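Local coordinates for apical membrane antigen 1-like protein, soluble form (PDB 3ZLE) that may play a role in host cell invasion by Toxoplasma gondii sporozoites, the present chain being part of its ectodomain, at residues A[242-247]-A[316-321]; A[264-269]-A[300-305]. All coordinates share one frame; numbering follows the deposited sequence.

Interaction 1 of 2, residues A[242-247]-A[316-321]; sequences KTSVQS and ICAIFD
Val245 and Gln246 meet Ile319 through backbone hydrogen bonds that tie the segment 242-247, a loop that runs into strand 246-249, to the edge of strand 315-320. Ile319 supplies both ends of the exchange: its N binds Gln246 O at 2.8 Å, and its O accepts from Val245 N at 2.7 Å. A second, weak bond reaches the same carbonyl from Gln246 N at 3.4 Å. Where the strand runs on, Ser247 CA makes a CA-H...O contact of 3.2 Å with Cys317 O.

Among the side chains, Gln246 and Ile319 lie alongside each other and point the same way. The glutamine chain, extended beyond CG (chi2 175°), carries its amide past the methyl tip of the isoleucine, CD to Ile319 CD1 being 3.7 Å, while Arg259 of helix 253-262 touches both residues. Ser244 turns its hydroxyl to Asp240 O, and OG also rests against Ala318 CB.

Two waters add bridges between the segments. One accepts from Gln246 NE2 and donates to Cys317 O at 2.6 Å; another links Thr243 O with Asp321 N. With Val245 and Gln246 together facing the single residue Ile319, the arrangement is a classic beta bulge at the start of an antiparallel edge strand.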
loop_
_atom_site.group_PDB
_atom_site.type_symbol
_atom_site.label_atom_id
_atom_site.label_comp_id
_atom_site.label_asym_id
_atom_site.label_seq_id
_atom_site.Cartn_x
_atom_site.Cartn_y
_atom_site.Cartn_z
ATOM N N LYS A 242 -4.707 21.857 10.651
ATOM C CA LYS A 242 -6.033 21.969 11.246
ATOM C C LYS A 242 -6.803 20.650 11.212
ATOM O O LYS A 242 -7.475 20.289 12.173
ATOM C CB LYS A 242 -6.846 23.076 10.560
ATOM C CG LYS A 242 -6.579 24.487 11.084
ATOM C CD LYS A 242 -6.421 24.533 12.610
ATOM C CE LYS A 242 -7.530 23.780 13.352
ATOM N NZ LYS A 242 -8.909 24.178 12.936
ATOM N N THR A 243 -6.666 19.917 10.110
ATOM C CA THR A 243 -7.598 18.850 9.768
ATOM C C THR A 243 -6.848 17.529 9.614
ATOM O O THR A 243 -7.250 16.656 8.847
ATOM C CB THR A 243 -8.284 19.156 8.435
ATOM O OG1 THR A 243 -7.325 19.740 7.538
ATOM C CG2 THR A 243 -9.428 20.137 8.625
ATOM N N SER A 244 -5.749 17.381 10.337
ATOM C CA SER A 244 -4.959 16.188 10.210
ATOM C C SER A 244 -4.748 15.448 11.514
ATOM O O SER A 244 -4.989 15.964 12.586
ATOM C CB SER A 244 -3.632 16.497 9.497
ATOM O OG SER A 244 -3.905 16.933 8.152
ATOM N N VAL A 245 -4.351 14.202 11.395
ATOM C CA VAL A 245 -4.177 13.318 12.523
ATOM C C VAL A 245 -2.752 13.505 13.084
ATOM O O VAL A 245 -2.517 13.378 14.296
ATOM C CB VAL A 245 -4.422 11.864 12.046
ATOM C CG1 VAL A 245 -3.265 10.929 12.384
ATOM C CG2 VAL A 245 -5.778 11.351 12.522
ATOM N N GLN A 246 -1.814 13.872 12.211
ATOM C CA GLN A 246 -0.501 14.352 12.668
ATOM C C GLN A 246 0.095 15.179 11.559
ATOM O O GLN A 246 -0.286 15.047 10.423
ATOM C CB GLN A 246 0.420 13.194 13.030
ATOM C CG GLN A 246 0.998 12.457 11.825
ATOM C CD GLN A 246 2.012 11.388 12.207
ATOM O OE1 GLN A 246 1.649 10.302 12.653
ATOM N NE2 GLN A 246 3.273 11.638 11.888
ATOM N N SER A 247 0.970 16.101 11.916
ATOM C CA SER A 247 1.536 17.020 10.960
ATOM C C SER A 247 2.852 17.506 11.505
ATOM O O SER A 247 3.036 18.678 11.740
ATOM C CB SER A 247 0.610 18.212 10.718
ATOM O OG SER A 247 0.098 18.733 11.936
ATOM N N ILE A 316 6.269 20.084 6.106
ATOM C CA ILE A 316 5.326 19.377 6.970
ATOM C C ILE A 316 4.833 18.102 6.242
ATOM O O ILE A 316 4.494 18.163 5.077
ATOM C CB ILE A 316 4.119 20.316 7.234
ATOM C CG1 ILE A 316 4.597 21.628 7.870
ATOM C CG2 ILE A 316 3.067 19.664 8.113
ATOM C CD1 ILE A 316 5.536 21.440 9.059
ATOM N N CYS A 317 4.786 16.973 6.949
ATOM C CA CYS A 317 4.011 15.799 6.527
ATOM C C CYS A 317 2.689 15.746 7.290
ATOM O O CYS A 317 2.658 15.363 8.473
ATOM C CB CYS A 317 4.777 14.553 6.856
ATOM S SG CYS A 317 4.111 13.060 6.115
ATOM N N ALA A 318 1.617 16.196 6.658
ATOM C CA ALA A 318 0.289 16.260 7.312
ATOM C C ALA A 318 -0.529 15.050 6.922
ATOM O O ALA A 318 -1.081 14.982 5.811
ATOM C CB ALA A 318 -0.453 17.532 6.921
ATOM N N ILE A 319 -0.606 14.099 7.833
ATOM C CA ILE A 319 -1.302 12.860 7.578
ATOM C C ILE A 319 -2.759 12.925 8.030
ATOM O O ILE A 319 -3.066 13.282 9.158
ATOM C CB ILE A 319 -0.620 11.739 8.309
ATOM C CG1 ILE A 319 0.738 11.445 7.662
ATOM C CG2 ILE A 319 -1.539 10.540 8.443
ATOM C CD1 ILE A 319 1.668 10.667 8.569
ATOM N N PHE A 320 -3.667 12.552 7.156
ATOM C CA PHE A 320 -5.067 12.734 7.495
ATOM C C PHE A 320 -5.861 11.491 7.184
ATOM O O PHE A 320 -5.376 10.593 6.497
ATOM C CB PHE A 320 -5.645 13.953 6.787
ATOM C CG PHE A 320 -5.640 13.840 5.274
ATOM C CD1 PHE A 320 -4.506 14.200 4.532
ATOM C CD2 PHE A 320 -6.798 13.476 4.586
ATOM C CE1 PHE A 320 -4.523 14.187 3.157
ATOM C CE2 PHE A 320 -6.805 13.388 3.200
ATOM C CZ PHE A 320 -5.653 13.720 2.485
ATOM N N ASP A 321 -7.104 11.465 7.639
ATOM C CA ASP A 321 -7.906 10.251 7.536
ATOM C C ASP A 321 -9.264 10.458 6.922
ATOM O O ASP A 321 -10.135 9.617 7.095
ATOM C CB ASP A 321 -8.070 9.590 8.907
ATOM C CG ASP A 321 -8.940 10.401 9.847
ATOM O OD1 ASP A 321 -9.449 11.464 9.453
ATOM O OD2 ASP A 321 -9.045 10.002 11.012
HETATM O O HOH W 1 -7.584 13.558 9.538
HETATM O O HOH W 2 3.867 14.088 10.336
#

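Interaction 2 of 2, residues A[264-269]-A[300-305]; sequences PLVASD and GANWAN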
loop_
_atom_site.group_PDB
_atom_site.type_symbol
_atom_site.label_atom_id
_atom_site.label_comp_id
_atom_site.label_asym_id
_atom_site.label_seq_id
_atom_site.Cartn_x
_atom_site.Cartn_y
_atom_site.Cartn_z
ATOM N N PRO A 264 0.682 5.166 13.089
ATOM C CA PRO A 264 -0.035 4.262 13.982
ATOM C C PRO A 264 -1.539 4.188 13.674
ATOM O O PRO A 264 -2.212 3.223 14.091
ATOM C CB PRO A 264 0.226 4.851 15.379
ATOM C CG PRO A 264 0.632 6.281 15.133
ATOM C CD PRO A 264 1.331 6.275 13.805
ATOM N N LEU A 265 -2.053 5.158 12.914
ATOM C CA LEU A 265 -3.485 5.151 12.528
ATOM C C LEU A 265 -3.794 4.735 11.094
ATOM O O LEU A 265 -4.894 4.927 10.641
ATOM C CB LEU A 265 -4.127 6.510 12.782
ATOM C CG LEU A 265 -4.373 6.939 14.232
ATOM C CD1 LEU A 265 -4.909 8.352 14.320
ATOM C CD2 LEU A 265 -5.250 5.981 14.994
ATOM N N VAL A 266 -2.828 4.209 10.361
ATOM C CA VAL A 266 -3.090 3.819 8.979
ATOM C C VAL A 266 -4.081 2.661 8.980
ATOM O O VAL A 266 -4.075 1.857 9.915
ATOM C CB VAL A 266 -1.778 3.378 8.288
ATOM C CG1 VAL A 266 -1.200 2.135 8.990
ATOM C CG2 VAL A 266 -2.023 3.103 6.811
ATOM N N ALA A 267 -4.934 2.557 7.958
ATOM C CA ALA A 267 -5.800 1.369 7.846
ATOM C C ALA A 267 -4.944 0.122 8.022
ATOM O O ALA A 267 -3.977 -0.071 7.304
ATOM C CB ALA A 267 -6.509 1.320 6.490
ATOM N N SER A 268 -5.301 -0.715 8.989
ATOM C CA SER A 268 -4.537 -1.891 9.277
ATOM C C SER A 268 -5.435 -2.931 9.931
ATOM O O SER A 268 -6.345 -2.587 10.694
ATOM C CB SER A 268 -3.350 -1.549 10.192
ATOM O OG SER A 268 -2.500 -2.659 10.318
ATOM N N ASP A 269 -5.214 -4.189 9.596
ATOM C CA ASP A 269 -6.027 -5.289 10.140
ATOM C C ASP A 269 -5.301 -6.088 11.228
ATOM O O ASP A 269 -5.661 -7.245 11.499
ATOM C CB ASP A 269 -6.405 -6.241 9.033
ATOM C CG ASP A 269 -7.125 -5.562 7.903
ATOM O OD1 ASP A 269 -7.677 -4.431 8.103
ATOM O OD2 ASP A 269 -7.121 -6.157 6.798
ATOM N N GLY A 300 -8.882 4.690 7.374
ATOM C CA GLY A 300 -7.828 5.079 8.319
ATOM C C GLY A 300 -7.034 6.285 7.822
ATOM O O GLY A 300 -7.408 6.914 6.849
ATOM N N ALA A 301 -5.898 6.561 8.460
ATOM C CA ALA A 301 -5.108 7.742 8.124
ATOM C C ALA A 301 -4.140 7.333 7.021
ATOM O O ALA A 301 -3.058 6.844 7.314
ATOM C CB ALA A 301 -4.342 8.219 9.352
ATOM N N ASN A 302 -4.604 7.366 5.777
ATOM C CA ASN A 302 -3.912 6.669 4.694
ATOM C C ASN A 302 -3.294 7.670 3.695
ATOM O O ASN A 302 -2.610 7.256 2.754
ATOM C CB ASN A 302 -4.881 5.773 3.886
ATOM C CG ASN A 302 -5.700 4.858 4.745
ATOM O OD1 ASN A 302 -5.182 4.212 5.670
ATOM N ND2 ASN A 302 -6.944 4.645 4.333
ATOM N N TRP A 303 -3.689 8.936 3.810
ATOM C CA TRP A 303 -3.221 9.998 2.926
ATOM C C TRP A 303 -2.301 10.960 3.662
ATOM O O TRP A 303 -2.467 11.163 4.846
ATOM C CB TRP A 303 -4.388 10.774 2.378
ATOM C CG TRP A 303 -5.491 9.903 1.740
ATOM C CD1 TRP A 303 -5.683 9.682 0.408
ATOM C CD2 TRP A 303 -6.611 9.279 2.421
ATOM N NE1 TRP A 303 -6.800 8.873 0.219
ATOM C CE2 TRP A 303 -7.374 8.607 1.440
ATOM C CE3 TRP A 303 -6.964 9.123 3.770
ATOM C CZ2 TRP A 303 -8.521 7.835 1.761
ATOM C CZ3 TRP A 303 -8.077 8.345 4.090
ATOM C CH2 TRP A 303 -8.865 7.742 3.077
ATOM N N ALA A 304 -1.298 11.510 2.946
ATOM C CA ALA A 304 -0.394 12.492 3.494
ATOM C C ALA A 304 -0.179 13.642 2.522
ATOM O O ALA A 304 0.043 13.428 1.339
ATOM C CB ALA A 304 0.957 11.859 3.863
ATOM N N ASN A 305 -0.282 14.876 3.025
ATOM C CA ASN A 305 0.116 16.040 2.264
ATOM C C ASN A 305 1.500 16.491 2.669
ATOM O O ASN A 305 1.762 16.738 3.866
ATOM C CB ASN A 305 -0.885 17.163 2.481
ATOM C CG ASN A 305 -2.078 17.033 1.584
ATOM O OD1 ASN A 305 -2.020 16.343 0.547
ATOM N ND2 ASN A 305 -3.156 17.697 1.940
#
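With chi1 at -51°, the amide of Asn302 lies beside its own backbone N, and chi2 of -45° turns OD1 toward the main chain of Ala267. The side chains of Val266 and Asn302 cross at about a right angle, with Val266 CG2 3.5 Å from Asn302 OD1. The contact closes the neck of the excursion 270-299, which has no helix or strand and is probably the domain II loop of AMA1 proteins. The receiving segment combines two motifs: an inverse gamma turn centred on Ala301, then a classic beta bulge in which Asn302 and Trp303 both face Phe320.

Two hydrogen bonds join the segments. Ala301 N points almost straight at Leu265 O, 2.9 Å away with 174° at the hydrogen, but approaches from above the carbonyl plane. Beside this bond the CB atoms of Leu265 and Ala301 pack at 3.8 Å. Gly300 CA lies 3.7 Å from Leu265 O.

Asn302 is held at both ends of its amide, since ND2 donates to Gly298 O; this fixes the rotation of the buried amide. In the second hydrogen bond, Ala267 N meets Asn302 OD1 at 2.8 Å, nearly in line with the side-chain C=O.

Centred about 11 Å apart, the two contacts illustrate how one small antiparallel sheet can gather distant parts of a chain. Its strand order is 246-249, 315-320, 303-308, 333-337: interaction 1 adds the edge strand, and interaction 2 closes the base of the long connection leading into strand 303-308. In sequence, interaction 2 falls wholly between the segments of interaction 1. Strands 303-308 and 315-320 join the sites through probable hydrogen bonds, Ala318 N to Asn305 O and Phe320 N to Trp303 O, while Asp321 packs on Gly300 and Ala301. The Cys256-Cys317 disulfide ties helix 253-262 to the same sheet. This sheet, probably the core of domain II, carries the 270-299 excursion from a neck held close by.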